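Local atomic coordinates of arsenate Reductase (Corynebacterium glutamicum, PDB entry 3T38), a protein that probably reduces arsenate to arsenite, drawing on thioredoxin for electrons, as part of arsenic resistance, and is built on the low-molecular-weight tyrosine phosphatase fold. Residues H10-L21 with I34-Y42; R113-I123 with A141-V150. One frame throughout, in Å; residues are numbered along the deposited sequence.

In the fold
Interaction 1 comes first along the chain and joins the helices 10-24 and 31-49 of the N-terminal helical region; interaction 2 follows in the low-molecular-weight phosphatase fold, where strand 111-116, an outermost strand of the parallel sheet within this chain, meets the loop leading into helix 148-153. Their centres lie about 19 Å apart and they share no helix or strand, yet they touch at one point: Y37 OH is 2.6 Å from D149 OD2, probably a hydrogen bond. Both also reach the second subunit, where R36 and E40 of one copy meet D148 of the other. Interaction 1 thus ties the helical region both to the phosphatase fold and to the dimer interface.

Interaction 1: H10-L21 with I34-Y42. With D1D ((4S,5S)-1,2-dithiane-4,5-diol), chain C.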
loop_
_atom_site.group_PDB
_atom_site.type_symbol
_atom_site.label_atom_id
_atom_site.label_comp_id
_atom_site.label_asym_id
_atom_site.label_seq_id
_atom_site.Cartn_x
_atom_site.Cartn_y
_atom_site.Cartn_z
ATOM N N HIS A 10 10.564 -16.098 3.196
ATOM C CA HIS A 10 9.091 -16.028 3.093
ATOM C C HIS A 10 8.504 -16.185 1.720
ATOM O O HIS A 10 7.352 -16.624 1.588
ATOM C CB HIS A 10 8.553 -14.782 3.797
ATOM C CG HIS A 10 8.943 -14.688 5.248
ATOM N ND1 HIS A 10 8.989 -13.487 5.936
ATOM C CD2 HIS A 10 9.347 -15.637 6.133
ATOM C CE1 HIS A 10 9.362 -13.707 7.184
ATOM N NE2 HIS A 10 9.584 -15.000 7.330
ATOM N N THR A 11 9.309 -15.874 0.703
ATOM C CA THR A 11 8.930 -15.999 -0.726
ATOM C C THR A 11 8.285 -17.338 -1.067
ATOM O O THR A 11 7.318 -17.410 -1.809
ATOM C CB THR A 11 10.211 -15.776 -1.657
ATOM O OG1 THR A 11 10.518 -14.375 -1.729
ATOM C CG2 THR A 11 10.042 -16.376 -3.130
ATOM N N ASN A 12 8.873 -18.414 -0.560
ATOM C CA ASN A 12 8.359 -19.723 -0.826
ATOM C C ASN A 12 7.065 -19.994 -0.076
ATOM O O ASN A 12 6.132 -20.581 -0.627
ATOM C CB ASN A 12 9.439 -20.790 -0.543
ATOM C CG ASN A 12 10.579 -20.739 -1.560
ATOM O OD1 ASN A 12 10.390 -20.333 -2.719
ATOM N ND2 ASN A 12 11.779 -21.134 -1.124
ATOM N N ILE A 13 6.990 -19.540 1.163
ATOM C CA ILE A 13 5.761 -19.662 1.937
ATOM C C ILE A 13 4.633 -18.927 1.241
ATOM O O ILE A 13 3.587 -19.522 1.028
ATOM C CB ILE A 13 5.929 -19.153 3.360
ATOM C CG1 ILE A 13 7.038 -19.961 4.048
ATOM C CG2 ILE A 13 4.598 -19.183 4.113
ATOM C CD1 ILE A 13 8.460 -19.739 3.338
ATOM N N LEU A 14 4.879 -17.653 0.897
ATOM C CA LEU A 14 3.952 -16.791 0.136
ATOM C C LEU A 14 3.512 -17.484 -1.175
ATOM O O LEU A 14 2.342 -17.444 -1.556
ATOM C CB LEU A 14 4.548 -15.366 -0.094
ATOM C CG LEU A 14 4.902 -14.503 1.153
ATOM C CD1 LEU A 14 5.670 -13.190 0.819
ATOM C CD2 LEU A 14 3.647 -14.135 2.012
ATOM N N ASN A 15 4.439 -18.130 -1.870
ATOM C CA ASN A 15 4.051 -18.875 -3.062
ATOM C C ASN A 15 3.003 -19.950 -2.739
ATOM O O ASN A 15 2.047 -20.115 -3.507
ATOM C CB ASN A 15 5.253 -19.557 -3.734
ATOM C CG ASN A 15 6.134 -18.609 -4.470
ATOM O OD1 ASN A 15 5.679 -17.574 -4.980
ATOM N ND2 ASN A 15 7.411 -18.953 -4.558
ATOM N N ARG A 16 3.179 -20.648 -1.607
ATOM C CA ARG A 16 2.251 -21.715 -1.206
ATOM C C ARG A 16 0.834 -21.206 -0.919
ATOM O O ARG A 16 -0.133 -21.767 -1.419
ATOM C CB ARG A 16 2.791 -22.587 -0.074
ATOM C CG ARG A 16 1.864 -23.759 0.288
ATOM C CD ARG A 16 2.175 -24.392 1.675
ATOM N NE ARG A 16 2.361 -23.362 2.702
ATOM C CZ ARG A 16 1.364 -22.682 3.258
ATOM N NH1 ARG A 16 0.106 -22.946 2.911
ATOM N NH2 ARG A 16 1.612 -21.752 4.182
ATOM N N ILE A 17 0.753 -20.108 -0.174
ATOM C CA ILE A 17 -0.479 -19.352 0.096
ATOM C C ILE A 17 -1.190 -18.815 -1.168
ATOM O O ILE A 17 -2.419 -18.916 -1.290
ATOM C CB ILE A 17 -0.188 -18.187 1.123
ATOM C CG1 ILE A 17 0.285 -18.742 2.475
ATOM C CG2 ILE A 17 -1.427 -17.324 1.366
ATOM C CD1 ILE A 17 1.083 -17.719 3.266
ATOM N N ALA A 18 -0.450 -18.268 -2.121
ATOM C CA ALA A 18 -1.060 -17.852 -3.384
ATOM C C ALA A 18 -1.672 -19.032 -4.174
ATOM O O ALA A 18 -2.751 -18.895 -4.734
ATOM C CB ALA A 18 -0.049 -17.133 -4.235
ATOM N N ASN A 19 -0.995 -20.174 -4.193
ATOM C CA ASN A 19 -1.485 -21.357 -4.922
ATOM C C ASN A 19 -2.826 -21.736 -4.328
ATOM O O ASN A 19 -3.847 -21.715 -5.015
ATOM C CB ASN A 19 -0.466 -22.531 -4.890
ATOM C CG ASN A 19 -1.017 -23.839 -5.543
ATOM O OD1 ASN A 19 -2.214 -23.944 -5.849
ATOM N ND2 ASN A 19 -0.130 -24.841 -5.745
ATOM N N GLU A 20 -2.826 -21.977 -3.023
ATOM C CA GLU A 20 -4.042 -22.266 -2.282
ATOM C C GLU A 20 -5.167 -21.238 -2.476
ATOM O O GLU A 20 -6.314 -21.583 -2.630
ATOM C CB GLU A 20 -3.695 -22.587 -0.815
ATOM C CG GLU A 20 -3.382 -24.134 -0.669
ATOM C CD GLU A 20 -2.286 -24.557 0.363
ATOM O OE1 GLU A 20 -1.810 -23.719 1.184
ATOM O OE2 GLU A 20 -1.919 -25.767 0.342
ATOM N N LEU A 21 -4.826 -19.952 -2.493
ATOM C CA LEU A 21 -5.819 -18.913 -2.670
ATOM C C LEU A 21 -6.299 -18.865 -4.126
ATOM O O LEU A 21 -7.462 -18.614 -4.378
ATOM C CB LEU A 21 -5.177 -17.597 -2.331
ATOM C CG LEU A 21 -5.880 -16.636 -1.399
ATOM C CD1 LEU A 21 -6.813 -17.274 -0.331
ATOM C CD2 LEU A 21 -4.782 -15.760 -0.786
ATOM N N ILE A 34 -5.174 -12.708 -7.648
ATOM C CA ILE A 34 -4.966 -13.462 -6.432
ATOM C C ILE A 34 -3.507 -13.513 -5.997
ATOM O O ILE A 34 -3.213 -13.225 -4.789
ATOM C CB ILE A 34 -5.437 -14.946 -6.493
ATOM C CG1 ILE A 34 -6.906 -15.065 -6.920
ATOM C CG2 ILE A 34 -5.193 -15.632 -5.117
ATOM C CD1 ILE A 34 -7.827 -14.220 -6.046
ATOM N N ASN A 35 -2.612 -13.895 -6.920
ATOM C CA ASN A 35 -1.188 -13.812 -6.614
ATOM C C ASN A 35 -0.690 -12.398 -6.202
ATOM O O ASN A 35 0.050 -12.283 -5.231
ATOM C CB ASN A 35 -0.350 -14.509 -7.695
ATOM C CG ASN A 35 -0.675 -16.019 -7.761
ATOM O OD1 ASN A 35 -1.542 -16.501 -6.991
ATOM N ND2 ASN A 35 -0.035 -16.765 -8.686
ATOM N N ARG A 36 -1.111 -11.324 -6.879
ATOM C CA ARG A 36 -0.695 -9.979 -6.429
ATOM C C ARG A 36 -1.220 -9.663 -5.078
ATOM O O ARG A 36 -0.575 -8.959 -4.288
ATOM C CB ARG A 36 -1.202 -8.858 -7.371
ATOM C CG ARG A 36 -0.547 -8.918 -8.751
ATOM C CD ARG A 36 0.940 -8.475 -8.625
ATOM N NE ARG A 36 1.815 -9.575 -8.316
ATOM C CZ ARG A 36 2.975 -9.470 -7.656
ATOM N NH1 ARG A 36 3.389 -8.304 -7.174
ATOM N NH2 ARG A 36 3.709 -10.551 -7.447
ATOM N N TYR A 37 -2.415 -10.151 -4.788
ATOM C CA TYR A 37 -3.034 -9.886 -3.509
ATOM C C TYR A 37 -2.172 -10.298 -2.369
ATOM O O TYR A 37 -1.921 -9.524 -1.416
ATOM C CB TYR A 37 -4.422 -10.498 -3.385
ATOM C CG TYR A 37 -5.444 -9.424 -3.542
ATOM C CD1 TYR A 37 -5.997 -8.782 -2.421
ATOM C CD2 TYR A 37 -5.877 -9.034 -4.797
ATOM C CE1 TYR A 37 -6.960 -7.743 -2.578
ATOM C CE2 TYR A 37 -6.850 -8.008 -4.952
ATOM C CZ TYR A 37 -7.370 -7.386 -3.856
ATOM O OH TYR A 37 -8.299 -6.365 -4.053
ATOM N N ILE A 38 -1.659 -11.497 -2.454
ATOM C CA ILE A 38 -0.828 -11.937 -1.352
ATOM C C ILE A 38 0.565 -11.281 -1.260
ATOM O O ILE A 38 1.002 -10.924 -0.165
ATOM C CB ILE A 38 -0.802 -13.426 -1.298
ATOM C CG1 ILE A 38 0.235 -13.897 -0.318
ATOM C CG2 ILE A 38 -0.567 -13.985 -2.676
ATOM C CD1 ILE A 38 1.107 -14.910 -0.920
ATOM N N PHE A 39 1.273 -11.159 -2.377
ATOM C CA PHE A 39 2.615 -10.594 -2.307
ATOM C C PHE A 39 2.576 -9.080 -2.044
ATOM O O PHE A 39 3.440 -8.574 -1.307
ATOM C CB PHE A 39 3.440 -10.871 -3.543
ATOM C CG PHE A 39 3.928 -12.313 -3.637
ATOM C CD1 PHE A 39 3.171 -13.272 -4.327
ATOM C CD2 PHE A 39 5.143 -12.690 -3.076
ATOM C CE1 PHE A 39 3.582 -14.594 -4.433
ATOM C CE2 PHE A 39 5.587 -14.034 -3.186
ATOM C CZ PHE A 39 4.799 -14.992 -3.855
ATOM N N GLU A 40 1.594 -8.377 -2.632
ATOM C CA GLU A 40 1.458 -6.958 -2.410
ATOM C C GLU A 40 1.037 -6.698 -0.985
ATOM O O GLU A 40 1.506 -5.746 -0.343
ATOM C CB GLU A 40 0.512 -6.293 -3.419
ATOM C CG GLU A 40 1.032 -6.388 -4.856
ATOM C CD GLU A 40 2.406 -5.677 -5.077
ATOM O OE1 GLU A 40 2.899 -4.948 -4.191
ATOM O OE2 GLU A 40 2.995 -5.837 -6.167
ATOM N N SER A 41 0.142 -7.536 -0.459
ATOM C CA SER A 41 -0.216 -7.373 0.940
ATOM C C SER A 41 0.945 -7.537 1.926
ATOM O O SER A 41 1.063 -6.764 2.895
ATOM C CB SER A 41 -1.331 -8.329 1.319
ATOM O OG SER A 41 -2.526 -7.821 0.802
ATOM N N TYR A 42 1.757 -8.569 1.683
ATOM C CA TYR A 42 2.990 -8.828 2.414
ATOM C C TYR A 42 3.931 -7.624 2.422
ATOM O O TYR A 42 4.417 -7.212 3.456
ATOM C CB TYR A 42 3.700 -9.970 1.755
ATOM C CG TYR A 42 5.012 -10.327 2.454
ATOM C CD1 TYR A 42 6.237 -9.979 1.885
ATOM C CD2 TYR A 42 5.002 -11.035 3.642
ATOM C CE1 TYR A 42 7.422 -10.312 2.500
ATOM C CE2 TYR A 42 6.167 -11.367 4.285
ATOM C CZ TYR A 42 7.384 -10.998 3.714
ATOM O OH TYR A 42 8.546 -11.326 4.354
HETATM S S1 D1D C . -1.879 -3.731 -5.840
HETATM C C1 D1D C . -2.145 -4.483 -7.479
HETATM C C2 D1D C . -3.491 -5.110 -7.486
HETATM O O2 D1D C . -3.585 -5.865 -8.627
HETATM C C3 D1D C . -3.505 -6.210 -6.450
HETATM O O3 D1D C . -4.292 -7.140 -7.029
HETATM C C4 D1D C . -4.113 -5.905 -5.108
HETATM S S4 D1D C . -2.903 -4.921 -4.165
#
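L14 lays its CD1 methyl over one face of the Y42 ring in a CH-pi contact, 3.4 Å from the ring centroid and 16° off the normal, in a near-antiparallel helix pair. The axes of 10-21 and 34-42 approach to 8.9 Å with their directions 145° apart. One turn further on, A18 is small enough to bring its CA within 5.2 Å of N35 CA, and its CB packs on I38 CG2 at 3.6 Å. The ring of F39 passes L14 CB obliquely, while N15 OD1 meets its edge and R152 of the second subunit makes a cation-pi contact with it. Outward from this core, Y42 is held at its far end: H10 ND1 and Y42 OH share a 2.7 Å hydrogen bond at the imidazole edge, with the ring planes nearly perpendicular. Y42 CG lies opposite the backbone N (chi1 -180°), which sends the ring toward helix 10-21. Facing away from helix 10-21, R36, Y37 and E40 serve the ligand and the dimer. R36 is salt-bridged to E40 and to D148 of the second subunit. D1D sits over one face of Y37, its C4 offset toward the rim, with D1D O3 3.3 Å from Y37 CD2.

Interaction 2: R113-I123 with A141-V150; sequences RSAGSLPASEI and AFPKPLTDDV
G116 exchanges two backbone hydrogen bonds with the loop 141-150: G116 N gives to K144 O at 2.9 Å, and G116 O receives L146 N at 2.7 Å with an N-H...O angle of 163°. These two bonds straddle P145 and form a single beta bridge, so the loop runs briefly as an extra edge on strand 111-116 of the phosphatase fold's parallel sheet. K144 adds a third link. Its chain bends about its CG-CD and CD-CE bonds (chi3 87°, chi4 52°), folding back so that CE lies over one face of F142 and NZ reaches F142 O at 2.9 Å. The same NZ gives a longer bond, 3.3 Å, to S114 O, arriving well above that carbonyl's plane. A water accepts from S114 N and, weakly, from K144 NZ, bridging the two segments. N91 steadies both sides, its OD1 taking K144 N and its ND2 pairing with S114 OG.

Packing extends from the bridge in both directions. A115 CB rests against L146 CA, and beyond it R113 CD meets V150 CG1 at 3.8 Å while the guanidinium turns to Q83. On the other side P119 CG sits 3.4 Å from P145 N, and P143 fits into the bend of 119-123, its CB 3.3 Å from A120 O and its CD against I123 CD1. With K144 N, which could have carried the ladder on, taken by N91 OD1, the bridge probably stops for that reason after one residue pair; the lysine and a water then join the S114 side, and mainly apolar atoms pack the proline side.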
loop_
_atom_site.group_PDB
_atom_site.type_symbol
_atom_site.label_atom_id
_atom_site.label_comp_id
_atom_site.label_asym_id
_atom_site.label_seq_id
_atom_site.Cartn_x
_atom_site.Cartn_y
_atom_site.Cartn_z
ATOM N N ARG A 113 -14.242 -3.354 9.471
ATOM C CA ARG A 113 -12.844 -3.246 9.084
ATOM C C ARG A 113 -12.244 -1.989 9.588
ATOM O O ARG A 113 -12.953 -0.994 9.852
ATOM C CB ARG A 113 -12.748 -3.242 7.595
ATOM C CG ARG A 113 -13.480 -4.408 7.020
ATOM C CD ARG A 113 -13.095 -4.644 5.573
ATOM N NE ARG A 113 -13.590 -5.931 5.053
ATOM C CZ ARG A 113 -14.792 -6.130 4.521
ATOM N NH1 ARG A 113 -15.703 -5.156 4.528
ATOM N NH2 ARG A 113 -15.114 -7.334 4.018
ATOM N N SER A 114 -10.920 -2.004 9.735
ATOM C CA SER A 114 -10.207 -0.731 9.967
ATOM C C SER A 114 -8.936 -0.568 9.123
ATOM O O SER A 114 -8.451 -1.525 8.548
ATOM C CB SER A 114 -9.855 -0.583 11.457
ATOM O OG SER A 114 -9.078 -1.681 11.955
ATOM N N ALA A 115 -8.382 0.660 9.055
ATOM C CA ALA A 115 -7.177 0.856 8.287
ATOM C C ALA A 115 -6.613 2.196 8.623
ATOM O O ALA A 115 -7.291 2.991 9.285
ATOM C CB ALA A 115 -7.452 0.689 6.720
ATOM N N GLY A 116 -5.372 2.422 8.178
ATOM C CA GLY A 116 -4.652 3.635 8.476
ATOM C C GLY A 116 -4.110 4.242 7.201
ATOM O O GLY A 116 -3.919 3.530 6.196
ATOM N N SER A 117 -3.949 5.567 7.208
ATOM C CA SER A 117 -3.188 6.239 6.165
ATOM C C SER A 117 -1.677 5.959 6.379
ATOM O O SER A 117 -0.904 5.901 5.416
ATOM C CB SER A 117 -3.497 7.749 6.141
ATOM O OG SER A 117 -3.107 8.386 7.343
ATOM N N LEU A 118 -1.237 5.900 7.634
ATOM C CA LEU A 118 0.199 5.755 7.902
ATOM C C LEU A 118 0.387 4.739 9.062
ATOM O O LEU A 118 0.711 5.104 10.220
ATOM C CB LEU A 118 0.801 7.116 8.282
ATOM C CG LEU A 118 0.604 8.333 7.368
ATOM C CD1 LEU A 118 1.115 9.715 8.083
ATOM C CD2 LEU A 118 1.243 8.180 5.931
ATOM N N PRO A 119 0.153 3.461 8.766
ATOM C CA PRO A 119 0.128 2.472 9.854
ATOM C C PRO A 119 1.329 2.501 10.772
ATOM O O PRO A 119 2.447 2.555 10.329
ATOM C CB PRO A 119 0.092 1.130 9.106
ATOM C CG PRO A 119 -0.576 1.459 7.763
ATOM C CD PRO A 119 -0.071 2.867 7.422
ATOM N N ALA A 120 1.100 2.365 12.067
ATOM C CA ALA A 120 2.159 2.010 12.989
ATOM C C ALA A 120 2.535 0.532 12.792
ATOM O O ALA A 120 1.957 -0.178 11.953
ATOM C CB ALA A 120 1.707 2.260 14.434
ATOM N N SER A 121 3.500 0.072 13.582
ATOM C CA SER A 121 3.956 -1.284 13.461
ATOM C C SER A 121 3.119 -2.230 14.279
ATOM O O SER A 121 3.082 -3.423 13.981
ATOM C CB SER A 121 5.423 -1.402 13.851
ATOM O OG SER A 121 5.565 -1.126 15.204
ATOM N N GLU A 122 2.424 -1.694 15.279
ATOM C CA GLU A 122 1.560 -2.478 16.168
ATOM C C GLU A 122 0.477 -1.606 16.810
ATOM O O GLU A 122 0.580 -0.377 16.858
ATOM C CB GLU A 122 2.366 -3.180 17.272
ATOM C CG GLU A 122 3.366 -4.265 16.812
ATOM C CD GLU A 122 3.933 -5.051 17.999
ATOM O OE1 GLU A 122 3.469 -4.809 19.138
ATOM O OE2 GLU A 122 4.843 -5.903 17.820
ATOM N N ILE A 123 -0.576 -2.256 17.279
ATOM C CA ILE A 123 -1.622 -1.587 18.011
ATOM C C ILE A 123 -0.979 -0.911 19.262
ATOM O O ILE A 123 -0.066 -1.438 19.849
ATOM C CB ILE A 123 -2.688 -2.594 18.524
ATOM C CG1 ILE A 123 -3.238 -3.518 17.419
ATOM C CG2 ILE A 123 -3.811 -1.882 19.265
ATOM C CD1 ILE A 123 -3.611 -2.870 16.178
ATOM N N ALA A 141 -5.868 -8.267 15.844
ATOM C CA ALA A 141 -5.949 -6.967 15.194
ATOM C C ALA A 141 -4.524 -6.552 14.878
ATOM O O ALA A 141 -3.589 -6.978 15.567
ATOM C CB ALA A 141 -6.626 -5.984 16.094
ATOM N N PHE A 142 -4.324 -5.764 13.825
ATOM C CA PHE A 142 -2.963 -5.296 13.472
ATOM C C PHE A 142 -3.141 -4.051 12.629
ATOM O O PHE A 142 -4.182 -3.906 11.980
ATOM C CB PHE A 142 -2.161 -6.372 12.691
ATOM C CG PHE A 142 -2.852 -6.860 11.448
ATOM C CD1 PHE A 142 -3.811 -7.861 11.515
ATOM C CD2 PHE A 142 -2.554 -6.311 10.208
ATOM C CE1 PHE A 142 -4.496 -8.300 10.353
ATOM C CE2 PHE A 142 -3.187 -6.756 9.044
ATOM C CZ PHE A 142 -4.181 -7.739 9.099
ATOM N N PRO A 143 -2.161 -3.129 12.649
ATOM C CA PRO A 143 -2.355 -1.923 11.799
ATOM C C PRO A 143 -2.119 -2.265 10.361
ATOM O O PRO A 143 -1.262 -3.101 10.071
ATOM C CB PRO A 143 -1.249 -0.970 12.272
ATOM C CG PRO A 143 -0.757 -1.584 13.620
ATOM C CD PRO A 143 -0.931 -3.060 13.437
ATOM N N LYS A 144 -2.847 -1.633 9.450
ATOM C CA LYS A 144 -2.734 -2.016 8.015
ATOM C C LYS A 144 -3.081 -0.782 7.223
ATOM O O LYS A 144 -3.904 0.008 7.685
ATOM C CB LYS A 144 -3.681 -3.152 7.679
ATOM C CG LYS A 144 -5.222 -2.878 7.881
ATOM C CD LYS A 144 -6.052 -4.217 8.075
ATOM C CE LYS A 144 -6.095 -4.667 9.587
ATOM N NZ LYS A 144 -6.568 -3.478 10.409
ATOM N N PRO A 145 -2.516 -0.637 6.011
ATOM C CA PRO A 145 -2.914 0.559 5.258
ATOM C C PRO A 145 -4.289 0.470 4.645
ATOM O O PRO A 145 -4.750 -0.614 4.213
ATOM C CB PRO A 145 -1.903 0.615 4.106
ATOM C CG PRO A 145 -1.583 -0.887 3.778
ATOM C CD PRO A 145 -1.771 -1.626 5.182
ATOM N N LEU A 146 -4.909 1.640 4.506
ATOM C CA LEU A 146 -6.104 1.777 3.682
ATOM C C LEU A 146 -5.918 1.240 2.264
ATOM O O LEU A 146 -4.942 1.543 1.602
ATOM C CB LEU A 146 -6.481 3.253 3.597
ATOM C CG LEU A 146 -7.831 3.537 2.964
ATOM C CD1 LEU A 146 -9.003 2.761 3.746
ATOM C CD2 LEU A 146 -7.921 5.100 3.003
ATOM N N THR A 147 -6.869 0.478 1.792
ATOM C CA THR A 147 -6.806 -0.041 0.412
ATOM C C THR A 147 -8.202 0.173 -0.203
ATOM O O THR A 147 -9.181 0.385 0.491
ATOM C CB THR A 147 -6.454 -1.527 0.371
ATOM O OG1 THR A 147 -7.406 -2.251 1.159
ATOM C CG2 THR A 147 -4.969 -1.827 0.878
ATOM N N ASP A 148 -8.263 0.187 -1.510
ATOM C CA ASP A 148 -9.469 0.567 -2.219
ATOM C C ASP A 148 -10.511 -0.523 -2.106
ATOM O O ASP A 148 -11.676 -0.215 -1.959
ATOM C CB ASP A 148 -9.144 0.767 -3.725
ATOM C CG ASP A 148 -10.291 1.400 -4.493
ATOM O OD1 ASP A 148 -10.582 2.593 -4.223
ATOM O OD2 ASP A 148 -10.842 0.718 -5.372
ATOM N N ASP A 149 -10.113 -1.798 -2.163
ATOM C CA ASP A 149 -11.119 -2.869 -2.143
ATOM C C ASP A 149 -12.051 -2.712 -0.918
ATOM O O ASP A 149 -13.258 -2.856 -1.045
ATOM C CB ASP A 149 -10.486 -4.258 -2.133
ATOM C CG ASP A 149 -9.211 -4.306 -1.328
ATOM O OD1 ASP A 149 -9.064 -3.611 -0.253
ATOM O OD2 ASP A 149 -8.288 -4.953 -1.834
ATOM N N VAL A 150 -11.499 -2.398 0.256
ATOM C CA VAL A 150 -12.330 -2.307 1.464
ATOM C C VAL A 150 -13.223 -1.079 1.532
ATOM O O VAL A 150 -14.249 -1.128 2.211
ATOM C CB VAL A 150 -11.543 -2.528 2.794
ATOM C CG1 VAL A 150 -10.761 -3.875 2.667
ATOM C CG2 VAL A 150 -10.597 -1.364 3.088
HETATM O O HOH W 1 -9.557 -4.461 9.689
#